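Local coordinates for metallo-carboxypeptidase (Pseudomonas aeruginosa, PDB 4A39), which is a zinc-dependent carboxypeptidase of the M14 family, resembling the cytosolic type, which probably removes residues from the C-terminal ends of peptides or proteins, at residues 172-177 and 255-260; 195-200 and 375-380; 304-309 and 380-385; 334-337 and 341-344. All coordinates share one frame; numbering follows the deposited sequence.

Contact 1: 172-177 and 255-260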
loop_
_atom_site.group_PDB
_atom_site.type_symbol
_atom_site.label_atom_id
_atom_site.label_comp_id
_atom_site.label_asym_id
_atom_site.label_seq_id
_atom_site.Cartn_x
_atom_site.Cartn_y
_atom_site.Cartn_z
ATOM N N LYS A 172 2.516 18.434 12.793
ATOM C CA LYS A 172 2.458 18.034 11.386
ATOM C C LYS A 172 2.503 16.516 11.324
ATOM O O LYS A 172 3.533 15.911 11.617
ATOM C CB LYS A 172 3.648 18.600 10.604
ATOM C CG LYS A 172 3.713 20.114 10.551
ATOM C CD LYS A 172 4.023 20.712 11.906
ATOM C CE LYS A 172 5.490 20.568 12.261
ATOM N NZ LYS A 172 5.772 21.253 13.556
ATOM N N LEU A 173 1.386 15.903 10.944
ATOM C CA LEU A 173 1.308 14.446 10.870
ATOM C C LEU A 173 1.363 13.990 9.414
ATOM O O LEU A 173 0.446 14.260 8.633
ATOM C CB LEU A 173 0.012 13.965 11.523
ATOM C CG LEU A 173 -0.359 14.612 12.861
ATOM C CD1 LEU A 173 -1.582 13.903 13.412
ATOM C CD2 LEU A 173 0.796 14.534 13.848
ATOM N N TRP A 174 2.440 13.292 9.064
ATOM C CA TRP A 174 2.643 12.816 7.703
ATOM C C TRP A 174 2.298 11.358 7.447
ATOM O O TRP A 174 2.664 10.464 8.220
ATOM C CB TRP A 174 4.099 13.030 7.286
ATOM C CG TRP A 174 4.512 14.460 7.161
ATOM C CD1 TRP A 174 4.639 15.378 8.167
ATOM C CD2 TRP A 174 4.885 15.130 5.954
ATOM N NE1 TRP A 174 5.073 16.583 7.657
ATOM C CE2 TRP A 174 5.232 16.456 6.301
ATOM C CE3 TRP A 174 4.960 14.738 4.609
ATOM C CZ2 TRP A 174 5.651 17.394 5.351
ATOM C CZ3 TRP A 174 5.376 15.671 3.662
ATOM C CH2 TRP A 174 5.717 16.985 4.040
ATOM N N VAL A 175 1.612 11.130 6.332
ATOM C CA VAL A 175 1.246 9.784 5.909
ATOM C C VAL A 175 1.450 9.692 4.400
ATOM O O VAL A 175 0.831 10.451 3.646
ATOM C CB VAL A 175 -0.232 9.476 6.211
ATOM C CG1 VAL A 175 -0.546 8.037 5.827
ATOM C CG2 VAL A 175 -0.515 9.707 7.685
ATOM N N ILE A 176 2.335 8.795 3.969
ATOM C CA ILE A 176 2.586 8.597 2.543
ATOM C C ILE A 176 2.309 7.133 2.203
ATOM O O ILE A 176 2.454 6.246 3.056
ATOM C CB ILE A 176 4.036 8.981 2.140
ATOM C CG1 ILE A 176 5.039 7.989 2.722
ATOM C CG2 ILE A 176 4.344 10.400 2.623
ATOM C CD1 ILE A 176 6.459 8.248 2.272
ATOM N N ALA A 177 1.921 6.878 0.960
ATOM C CA ALA A 177 1.568 5.517 0.574
ATOM C C ALA A 177 2.068 5.014 -0.770
ATOM O O ALA A 177 2.348 5.782 -1.689
ATOM C CB ALA A 177 0.051 5.369 0.619
ATOM N N TRP A 255 12.692 12.657 -3.539
ATOM C CA TRP A 255 13.359 13.954 -3.447
ATOM C C TRP A 255 12.329 15.038 -3.122
ATOM O O TRP A 255 12.576 15.932 -2.304
ATOM C CB TRP A 255 14.064 14.267 -4.773
ATOM C CG TRP A 255 14.743 15.601 -4.805
ATOM C CD1 TRP A 255 14.181 16.803 -5.130
ATOM C CD2 TRP A 255 16.106 15.871 -4.471
ATOM N NE1 TRP A 255 15.113 17.807 -5.017
ATOM C CE2 TRP A 255 16.305 17.263 -4.614
ATOM C CE3 TRP A 255 17.182 15.072 -4.064
ATOM C CZ2 TRP A 255 17.537 17.874 -4.363
ATOM C CZ3 TRP A 255 18.409 15.680 -3.814
ATOM C CH2 TRP A 255 18.575 17.068 -3.964
ATOM N N PHE A 256 11.174 14.940 -3.768
ATOM C CA PHE A 256 10.071 15.875 -3.576
ATOM C C PHE A 256 9.595 15.893 -2.129
ATOM O O PHE A 256 9.535 16.947 -1.496
ATOM C CB PHE A 256 8.903 15.489 -4.494
ATOM C CG PHE A 256 7.593 16.137 -4.128
ATOM C CD1 PHE A 256 7.455 17.522 -4.130
ATOM C CD2 PHE A 256 6.490 15.356 -3.796
ATOM C CE1 PHE A 256 6.232 18.120 -3.806
ATOM C CE2 PHE A 256 5.269 15.942 -3.473
ATOM C CZ PHE A 256 5.140 17.328 -3.479
ATOM N N VAL A 257 9.254 14.722 -1.604
ATOM C CA VAL A 257 8.759 14.642 -0.235
ATOM C C VAL A 257 9.761 15.149 0.792
ATOM O O VAL A 257 9.386 15.877 1.712
ATOM C CB VAL A 257 8.332 13.202 0.120
ATOM C CG1 VAL A 257 7.857 13.135 1.567
ATOM C CG2 VAL A 257 7.215 12.762 -0.818
ATOM N N GLN A 258 11.030 14.782 0.640
ATOM C CA GLN A 258 12.045 15.238 1.586
ATOM C C GLN A 258 12.185 16.760 1.596
ATOM O O GLN A 258 12.429 17.353 2.644
ATOM C CB GLN A 258 13.397 14.581 1.291
ATOM C CG GLN A 258 13.478 13.138 1.790
ATOM C CD GLN A 258 14.889 12.573 1.776
ATOM O OE1 GLN A 258 15.867 13.303 1.952
ATOM N NE2 GLN A 258 14.999 11.259 1.594
ATOM N N GLN A 259 12.026 17.395 0.441
ATOM C CA GLN A 259 12.134 18.851 0.383
ATOM C C GLN A 259 10.981 19.503 1.140
ATOM O O GLN A 259 11.168 20.497 1.850
ATOM C CB GLN A 259 12.139 19.332 -1.071
ATOM C CG GLN A 259 13.406 18.974 -1.834
ATOM C CD GLN A 259 14.648 19.643 -1.259
ATOM O OE1 GLN A 259 15.767 19.379 -1.696
ATOM N NE2 GLN A 259 14.452 20.519 -0.277
ATOM N N GLU A 260 9.786 18.940 0.985
ATOM C CA GLU A 260 8.605 19.468 1.654
ATOM C C GLU A 260 8.694 19.226 3.157
ATOM O O GLU A 260 8.263 20.061 3.956
ATOM C CB GLU A 260 7.336 18.821 1.089
ATOM C CG GLU A 260 7.043 19.187 -0.364
ATOM C CD GLU A 260 6.893 20.685 -0.577
ATOM O OE1 GLU A 260 6.221 21.339 0.248
ATOM O OE2 GLU A 260 7.438 21.207 -1.573
#

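Contact 2: 195-200 and 375-380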
loop_
_atom_site.group_PDB
_atom_site.type_symbol
_atom_site.label_atom_id
_atom_site.label_comp_id
_atom_site.label_asym_id
_atom_site.label_seq_id
_atom_site.Cartn_x
_atom_site.Cartn_y
_atom_site.Cartn_z
ATOM N N GLU A 195 -11.726 9.751 3.089
ATOM C CA GLU A 195 -13.180 9.745 3.108
ATOM C C GLU A 195 -13.743 10.043 4.492
ATOM O O GLU A 195 -14.839 10.590 4.607
ATOM C CB GLU A 195 -13.727 8.411 2.601
ATOM C CG GLU A 195 -13.339 8.111 1.170
ATOM C CD GLU A 195 -14.224 7.064 0.527
ATOM O OE1 GLU A 195 -14.694 6.154 1.244
ATOM O OE2 GLU A 195 -14.438 7.148 -0.701
ATOM N N ARG A 196 -13.007 9.690 5.543
ATOM C CA ARG A 196 -13.496 9.961 6.892
ATOM C C ARG A 196 -13.586 11.462 7.147
ATOM O O ARG A 196 -14.413 11.916 7.942
ATOM C CB ARG A 196 -12.598 9.320 7.957
ATOM C CG ARG A 196 -13.030 9.709 9.366
ATOM C CD ARG A 196 -12.355 8.916 10.468
ATOM N NE ARG A 196 -12.807 9.392 11.772
ATOM C CZ ARG A 196 -12.439 8.877 12.940
ATOM N NH1 ARG A 196 -11.603 7.848 12.988
ATOM N NH2 ARG A 196 -12.913 9.393 14.066
ATOM N N LEU A 197 -12.739 12.228 6.468
ATOM C CA LEU A 197 -12.719 13.684 6.617
ATOM C C LEU A 197 -14.018 14.348 6.155
ATOM O O LEU A 197 -14.297 15.495 6.510
ATOM C CB LEU A 197 -11.541 14.275 5.839
ATOM C CG LEU A 197 -10.175 14.315 6.529
ATOM C CD1 LEU A 197 -10.203 15.349 7.644
ATOM C CD2 LEU A 197 -9.819 12.948 7.066
ATOM N N GLN A 198 -14.807 13.624 5.366
ATOM C CA GLN A 198 -16.075 14.144 4.855
ATOM C C GLN A 198 -17.150 14.242 5.934
ATOM O O GLN A 198 -18.100 15.015 5.804
ATOM C CB GLN A 198 -16.595 13.254 3.723
ATOM C CG GLN A 198 -15.704 13.204 2.502
ATOM C CD GLN A 198 -16.247 12.283 1.426
ATOM O OE1 GLN A 198 -16.323 11.066 1.609
ATOM N NE2 GLN A 198 -16.636 12.861 0.297
ATOM N N ARG A 199 -17.002 13.454 6.993
ATOM C CA ARG A 199 -17.974 13.445 8.085
ATOM C C ARG A 199 -18.235 14.825 8.681
ATOM O O ARG A 199 -17.308 15.529 9.075
ATOM C CB ARG A 199 -17.513 12.495 9.191
ATOM C CG ARG A 199 -17.556 11.030 8.800
ATOM C CD ARG A 199 -17.033 10.145 9.920
ATOM N NE ARG A 199 -17.754 10.360 11.172
ATOM C CZ ARG A 199 -17.516 9.694 12.298
ATOM N NH1 ARG A 199 -16.573 8.760 12.334
ATOM N NH2 ARG A 199 -18.216 9.966 13.393
ATOM N N PRO A 200 -19.517 15.229 8.750
ATOM C CA PRO A 200 -19.923 16.527 9.300
ATOM C C PRO A 200 -19.688 16.623 10.806
ATOM O O PRO A 200 -19.193 17.636 11.301
ATOM C CB PRO A 200 -21.411 16.599 8.953
ATOM C CG PRO A 200 -21.522 15.748 7.727
ATOM C CD PRO A 200 -20.652 14.572 8.084
ATOM N N ASP A 375 -9.314 3.790 11.368
ATOM C CA ASP A 375 -8.996 3.443 12.749
ATOM C C ASP A 375 -7.664 4.056 13.164
ATOM O O ASP A 375 -7.445 4.347 14.340
ATOM C CB ASP A 375 -8.977 1.923 12.948
ATOM C CG ASP A 375 -10.362 1.305 12.831
ATOM O OD1 ASP A 375 -11.349 1.980 13.202
ATOM O OD2 ASP A 375 -10.466 0.143 12.389
ATOM N N VAL A 376 -6.773 4.251 12.198
ATOM C CA VAL A 376 -5.491 4.872 12.495
ATOM C C VAL A 376 -5.752 6.327 12.893
ATOM O O VAL A 376 -5.102 6.861 13.792
ATOM C CB VAL A 376 -4.543 4.819 11.272
ATOM C CG1 VAL A 376 -3.399 5.810 11.447
ATOM C CG2 VAL A 376 -3.980 3.409 11.117
ATOM N N LEU A 377 -6.709 6.968 12.228
ATOM C CA LEU A 377 -7.040 8.349 12.554
ATOM C C LEU A 377 -7.538 8.422 13.992
ATOM O O LEU A 377 -7.205 9.356 14.718
ATOM C CB LEU A 377 -8.100 8.900 11.594
ATOM C CG LEU A 377 -7.583 9.312 10.212
ATOM C CD1 LEU A 377 -8.738 9.771 9.335
ATOM C CD2 LEU A 377 -6.563 10.430 10.369
ATOM N N SER A 378 -8.327 7.432 14.402
ATOM C CA SER A 378 -8.837 7.396 15.770
ATOM C C SER A 378 -7.673 7.283 16.748
ATOM O O SER A 378 -7.672 7.920 17.804
ATOM C CB SER A 378 -9.783 6.208 15.970
ATOM O OG SER A 378 -11.022 6.419 15.314
ATOM N N THR A 379 -6.683 6.470 16.389
ATOM C CA THR A 379 -5.510 6.270 17.231
ATOM C C THR A 379 -4.708 7.562 17.369
ATOM O O THR A 379 -4.259 7.909 18.464
ATOM C CB THR A 379 -4.609 5.150 16.661
ATOM O OG1 THR A 379 -5.342 3.916 16.657
ATOM C CG2 THR A 379 -3.347 4.983 17.505
ATOM N N LEU A 380 -4.536 8.279 16.264
ATOM C CA LEU A 380 -3.789 9.532 16.298
ATOM C C LEU A 380 -4.500 10.581 17.148
ATOM O O LEU A 380 -3.852 11.423 17.778
ATOM C CB LEU A 380 -3.582 10.076 14.880
ATOM C CG LEU A 380 -2.734 9.218 13.935
ATOM C CD1 LEU A 380 -2.624 9.914 12.587
ATOM C CD2 LEU A 380 -1.353 8.985 14.532
#

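Contact 3: 304-309 and 380-385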
loop_
_atom_site.group_PDB
_atom_site.type_symbol
_atom_site.label_atom_id
_atom_site.label_comp_id
_atom_site.label_asym_id
_atom_site.label_seq_id
_atom_site.Cartn_x
_atom_site.Cartn_y
_atom_site.Cartn_z
ATOM N N ARG A 304 0.744 1.168 19.073
ATOM C CA ARG A 304 0.362 -0.214 18.805
ATOM C C ARG A 304 -0.789 -0.687 19.690
ATOM O O ARG A 304 -1.709 -1.354 19.220
ATOM C CB ARG A 304 1.564 -1.147 18.996
ATOM C CG ARG A 304 2.576 -1.120 17.860
ATOM C CD ARG A 304 3.697 -2.119 18.114
ATOM N NE ARG A 304 4.614 -2.238 16.984
ATOM C CZ ARG A 304 5.922 -2.012 17.059
ATOM N NH1 ARG A 304 6.471 -1.645 18.212
ATOM N NH2 ARG A 304 6.681 -2.148 15.980
ATOM N N GLU A 305 -0.731 -0.316 20.967
ATOM C CA GLU A 305 -1.758 -0.708 21.936
ATOM C C GLU A 305 -3.110 -0.079 21.625
ATOM O O GLU A 305 -4.146 -0.754 21.644
ATOM C CB GLU A 305 -1.316 -0.319 23.350
ATOM C CG GLU A 305 -2.061 -1.057 24.455
ATOM C CD GLU A 305 -1.429 -0.858 25.822
ATOM O OE1 GLU A 305 -0.296 -0.333 25.889
ATOM O OE2 GLU A 305 -2.068 -1.236 26.829
ATOM N N GLU A 306 -3.111 1.218 21.340
ATOM C CA GLU A 306 -4.349 1.919 21.036
ATOM C C GLU A 306 -4.941 1.480 19.697
ATOM O O GLU A 306 -6.159 1.401 19.552
ATOM C CB GLU A 306 -4.125 3.434 21.041
ATOM C CG GLU A 306 -3.766 4.009 22.412
ATOM C CD GLU A 306 -4.921 3.994 23.408
ATOM O OE1 GLU A 306 -6.028 3.520 23.068
ATOM O OE2 GLU A 306 -4.716 4.467 24.545
ATOM N N LEU A 307 -4.089 1.178 18.720
ATOM C CA LEU A 307 -4.595 0.750 17.419
ATOM C C LEU A 307 -5.138 -0.674 17.474
ATOM O O LEU A 307 -6.135 -0.991 16.827
ATOM C CB LEU A 307 -3.506 0.849 16.351
ATOM C CG LEU A 307 -3.917 0.428 14.934
ATOM C CD1 LEU A 307 -5.173 1.171 14.502
ATOM C CD2 LEU A 307 -2.773 0.711 13.979
ATOM N N MET A 308 -4.484 -1.531 18.250
ATOM C CA MET A 308 -4.933 -2.911 18.372
ATOM C C MET A 308 -6.297 -2.953 19.066
ATOM O O MET A 308 -7.108 -3.848 18.816
ATOM C CB MET A 308 -3.899 -3.734 19.153
ATOM C CG MET A 308 -4.240 -5.216 19.292
ATOM S SD MET A 308 -2.833 -6.196 19.881
ATOM C CE MET A 308 -3.019 -7.662 18.906
ATOM N N ALA A 309 -6.557 -1.969 19.919
ATOM C CA ALA A 309 -7.828 -1.919 20.636
ATOM C C ALA A 309 -8.966 -1.416 19.755
ATOM O O ALA A 309 -10.140 -1.589 20.089
ATOM C CB ALA A 309 -7.698 -1.027 21.867
ATOM N N LEU A 380 -4.536 8.279 16.264
ATOM C CA LEU A 380 -3.789 9.532 16.298
ATOM C C LEU A 380 -4.500 10.581 17.148
ATOM O O LEU A 380 -3.852 11.423 17.778
ATOM C CB LEU A 380 -3.582 10.076 14.880
ATOM C CG LEU A 380 -2.734 9.218 13.935
ATOM C CD1 LEU A 380 -2.624 9.914 12.587
ATOM C CD2 LEU A 380 -1.353 8.985 14.532
ATOM N N ALA A 381 -5.829 10.531 17.165
ATOM C CA ALA A 381 -6.615 11.481 17.945
ATOM C C ALA A 381 -6.343 11.305 19.437
ATOM O O ALA A 381 -6.287 12.282 20.188
ATOM C CB ALA A 381 -8.098 11.291 17.659
ATOM N N VAL A 382 -6.174 10.056 19.862
ATOM C CA VAL A 382 -5.905 9.748 21.265
ATOM C C VAL A 382 -4.488 10.121 21.693
ATOM O O VAL A 382 -4.269 10.573 22.818
ATOM C CB VAL A 382 -6.102 8.240 21.554
ATOM C CG1 VAL A 382 -5.726 7.928 23.001
ATOM C CG2 VAL A 382 -7.540 7.844 21.282
ATOM N N LEU A 383 -3.533 9.939 20.788
ATOM C CA LEU A 383 -2.126 10.211 21.073
ATOM C C LEU A 383 -1.639 11.624 20.769
ATOM O O LEU A 383 -0.501 11.958 21.088
ATOM C CB LEU A 383 -1.241 9.244 20.281
ATOM C CG LEU A 383 -1.569 7.751 20.272
ATOM C CD1 LEU A 383 -0.551 7.031 19.400
ATOM C CD2 LEU A 383 -1.551 7.199 21.686
ATOM N N VAL A 384 -2.484 12.450 20.159
ATOM C CA VAL A 384 -2.064 13.796 19.776
ATOM C C VAL A 384 -1.298 14.605 20.828
ATOM O O VAL A 384 -0.286 15.230 20.504
ATOM C CB VAL A 384 -3.267 14.631 19.262
ATOM C CG1 VAL A 384 -4.128 15.097 20.419
ATOM C CG2 VAL A 384 -2.759 15.808 18.442
ATOM N N ASP A 385 -1.756 14.590 22.077
ATOM C CA ASP A 385 -1.082 15.351 23.131
ATOM C C ASP A 385 0.251 14.753 23.582
ATOM O O ASP A 385 0.995 15.388 24.337
ATOM C CB ASP A 385 -1.992 15.494 24.355
ATOM C CG ASP A 385 -3.274 16.239 24.045
ATOM O OD1 ASP A 385 -3.199 17.298 23.394
ATOM O OD2 ASP A 385 -4.357 15.770 24.464
#

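Contact 4: 334-337 and 341-344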
loop_
_atom_site.group_PDB
_atom_site.type_symbol
_atom_site.label_atom_id
_atom_site.label_comp_id
_atom_site.label_asym_id
_atom_site.label_seq_id
_atom_site.Cartn_x
_atom_site.Cartn_y
_atom_site.Cartn_z
ATOM N N ASN A 334 12.732 4.769 9.092
ATOM C CA ASN A 334 13.909 5.052 9.893
ATOM C C ASN A 334 14.530 6.418 9.624
ATOM O O ASN A 334 14.879 7.141 10.561
ATOM C CB ASN A 334 14.926 3.941 9.676
ATOM C CG ASN A 334 14.429 2.611 10.204
ATOM O OD1 ASN A 334 14.482 2.351 11.406
ATOM N ND2 ASN A 334 13.912 1.773 9.313
ATOM N N PHE A 335 14.657 6.780 8.352
ATOM C CA PHE A 335 15.246 8.066 8.000
ATOM C C PHE A 335 14.455 9.247 8.540
ATOM O O PHE A 335 15.024 10.151 9.149
ATOM C CB PHE A 335 15.381 8.207 6.480
ATOM C CG PHE A 335 15.939 9.535 6.047
ATOM C CD1 PHE A 335 15.095 10.617 5.815
ATOM C CD2 PHE A 335 17.313 9.716 5.914
ATOM C CE1 PHE A 335 15.611 11.865 5.456
ATOM C CE2 PHE A 335 17.840 10.960 5.557
ATOM C CZ PHE A 335 16.985 12.033 5.329
ATOM N N VAL A 336 13.147 9.252 8.300
ATOM C CA VAL A 336 12.304 10.350 8.759
ATOM C C VAL A 336 12.245 10.370 10.280
ATOM O O VAL A 336 12.393 11.423 10.908
ATOM C CB VAL A 336 10.870 10.227 8.185
ATOM C CG1 VAL A 336 10.001 11.380 8.674
ATOM C CG2 VAL A 336 10.926 10.230 6.665
ATOM N N GLY A 337 12.045 9.197 10.871
ATOM C CA GLY A 337 11.973 9.104 12.316
ATOM C C GLY A 337 13.187 9.689 13.011
ATOM O O GLY A 337 13.057 10.383 14.022
ATOM N N ASP A 341 13.141 13.166 14.681
ATOM C CA ASP A 341 12.916 12.701 16.052
ATOM C C ASP A 341 11.419 12.566 16.328
ATOM O O ASP A 341 10.911 13.061 17.337
ATOM C CB ASP A 341 13.541 13.688 17.044
ATOM C CG ASP A 341 13.502 13.187 18.479
ATOM O OD1 ASP A 341 13.493 11.953 18.685
ATOM O OD2 ASP A 341 13.490 14.036 19.400
ATOM N N CYS A 342 10.716 11.875 15.435
ATOM C CA CYS A 342 9.276 11.710 15.583
ATOM C C CYS A 342 8.863 10.254 15.573
ATOM O O CYS A 342 9.618 9.383 15.142
ATOM C CB CYS A 342 8.545 12.416 14.435
ATOM S SG CYS A 342 8.882 11.693 12.795
ATOM N N LEU A 343 7.653 9.999 16.055
ATOM C CA LEU A 343 7.105 8.652 16.049
ATOM C C LEU A 343 6.989 8.300 14.570
ATOM O O LEU A 343 6.466 9.091 13.777
ATOM C CB LEU A 343 5.723 8.642 16.708
ATOM C CG LEU A 343 4.944 7.323 16.655
ATOM C CD1 LEU A 343 5.745 6.223 17.338
ATOM C CD2 LEU A 343 3.596 7.499 17.339
ATOM N N ALA A 344 7.488 7.127 14.195
ATOM C CA ALA A 344 7.456 6.703 12.800
ATOM C C ALA A 344 7.277 5.201 12.676
ATOM O O ALA A 344 7.928 4.431 13.380
ATOM C CB ALA A 344 8.746 7.120 12.100
#

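Contact 1: 172-177 and 255-260
The indole of W174, on strand 171-177, lies against V257 and E260 of helix 252-264 and joins that helix to the mixed sheet of the carboxypeptidase domain. The tight part is at the six-membered ring. Its CH2 atom meets CB of E260 at 3.8 Å, with CB lying in the ring plane at the edge, and CZ3 stands 4.1 Å from CG1 of V257, which comes in obliquely. With CG of W174 beside its own backbone N (chi1 -66°), the six-membered ring is carried to the helix; a large, flat apolar group suits this buried place, while V257 offers a compact branched methyl where helix and sheet come close.

The other side is looser. E260 starts toward the strand, but its chain bends at chi2 (-58°) and carries the carboxylate away from the indole, where OE1 makes a weak, long ion pair with R263. The indole N-H has a partner too: NE1 of W174 is hydrogen-bonded to O of G265, and the ring stacks with Y215 of the sheet. No hydrogen bond joins the two segments, so they are held by burial of apolar surface; the indole N-H is satisfied by G265, and the E260 carboxylate, turned away, adds no polar bond across the contact.

Contact 2: 195-200 and 375-380
In the layered alpha/beta fold of the zinc carboxypeptidases, helices pack over a mixed sheet, and here R196 and L197, in the region where helix 185-196 passes into the following turn, meet L377 and S378 on the C-terminal helix 366-383. R196 also opens a type I turn that runs to R199. The nearest CA atoms across the contact, those of R196 and L377, are 8.7 Å apart, so a long side chain is well suited to bridging the gap. The chain of R196 is extended from CG to NE, with CG anti to the backbone N (chi1 175°), and reaches past L377, which slides by in the opposite direction. Its methylenes serve as apolar surface: CD lies 3.9 Å from CD1 of L377. That same methyl takes CD2 of L197 at 4.1 Å, the two leucine side chains crossing at about a right angle, so CD1 of L377 touches both the arginine stem and a second leucine.

The charged end of R196 has acidic partners around it. NE pairs with D202 and NH2 with E204, and E204 also bonds OG of S378, tying together the arginine, the serine and helix 203-211. These partners should fix the guanidinium in its rotation and probably favour its positive charge in a buried setting. A small hydroxyl suits position 378, since it can accept from the arginine while bonding the carboxylate. The bond from NH1 of R196 to OG of S378 is 2.8 Å long and nearly straight at 166°, with OG only 8° out of the guanidinium plane.

Contact 3: 304-309 and 380-385
Helices 294-308 and 366-383 approach each other with the CA atoms of E306 and V382 8.0 Å apart, the closest CA pair of the two segments, and the contact between these segments is made by three side chains, E306, V382 and L383. E306 is the one that reaches across. Its CG sits beside the backbone N and the chain bends at chi2 (-70°), which brings its aliphatic part and one side of its carboxylate to the neighbouring helix. CG meets CD2 of L383 at 4.0 Å. Further along, OE2 lies 3.9 Å from CG1 of V382, and CD of E306 is 4.0 Å from the same methyl; the glutamate crosses the valine at about a right angle.

The residue types fit these places. L383 is buried and also rests on R302 and F303 of helix 294-308, whereas V382, nearer the surface, presents a methyl to the glutamate and touches R302 and R310 as well. Two arginines, one of the same helix and one of its following loop, hold the carboxylate: OE1 pairs with R310 and OE2 with R302. E306 also touches T379 of helix 366-383, and L380 packs on F303.

No hydrogen bond or ion pair spans the two segments. The contact is thus one of dispersion, with arginines of the first helix and its following loop probably offsetting the charge that E306 brings to the valine and leucine.

Contact 4: 334-337 and 341-344
G337 and C342 meet where helix 332-340 turns into strand 343-350, a helix-to-strand connection of the carboxypeptidase domain. N of C342 donates to O of G337 over 3.1 Å, a bond from residue i+5 back to i; with D341 at positive phi (51°), this is consistent with a Schellman-like termination. The left-handed backbone of D341 carries the chain out of the helix, and aspartate is among the residues that tolerate this conformation better than most.

Next to this bond the two segments pack closely. G337 has no side chain, and its CA lies 3.8 Å from CB of A344, so the small residues let the strand come right up to the helix. The sulfur of C342 stands between its own backbone N and carbonyl carbon (chi1 65°), and from there SG lies beside V336 in the helix, 4.0 Å from O of V336 and 4.3 Å from CG1 of V336. An apolar valine and a polarisable thiol suit this buried face.

A second shell keeps these parts in place. V336 also touches M261 of helix 252-264 and F269 of the central sheet, C342 touches V266, and L343 is hydrogen-bonded through its backbone to F269. Further along strand 343-350 lie T346 and E348, which line the pocket of the bound inhibitor; E348 is the predicted proton donor or acceptor. At the turn, O of D341 is hydrogen-bonded to NH1 of R295, on helix 294-308.

In the fold
From the N-terminal side, contact 1 opens first, on strand 171-177, and closes on helix 252-264. Before it closes, contact 2 has opened at the end of helix 185-196, and it ends on the C-terminal helix, so these two loops cross. Contact 3 opens later, on helix 294-308, and closes about one and a half turns further along that same last helix; it crosses contact 2, follows contact 1 in series and shares L380 with contact 2. The short loop of contact 4 lies within the spans of both contacts 2 and 3. Together they bind helices 252-264 and 332-340 to the central sheet and draw helices 185-196 and 294-308 to helix 366-383.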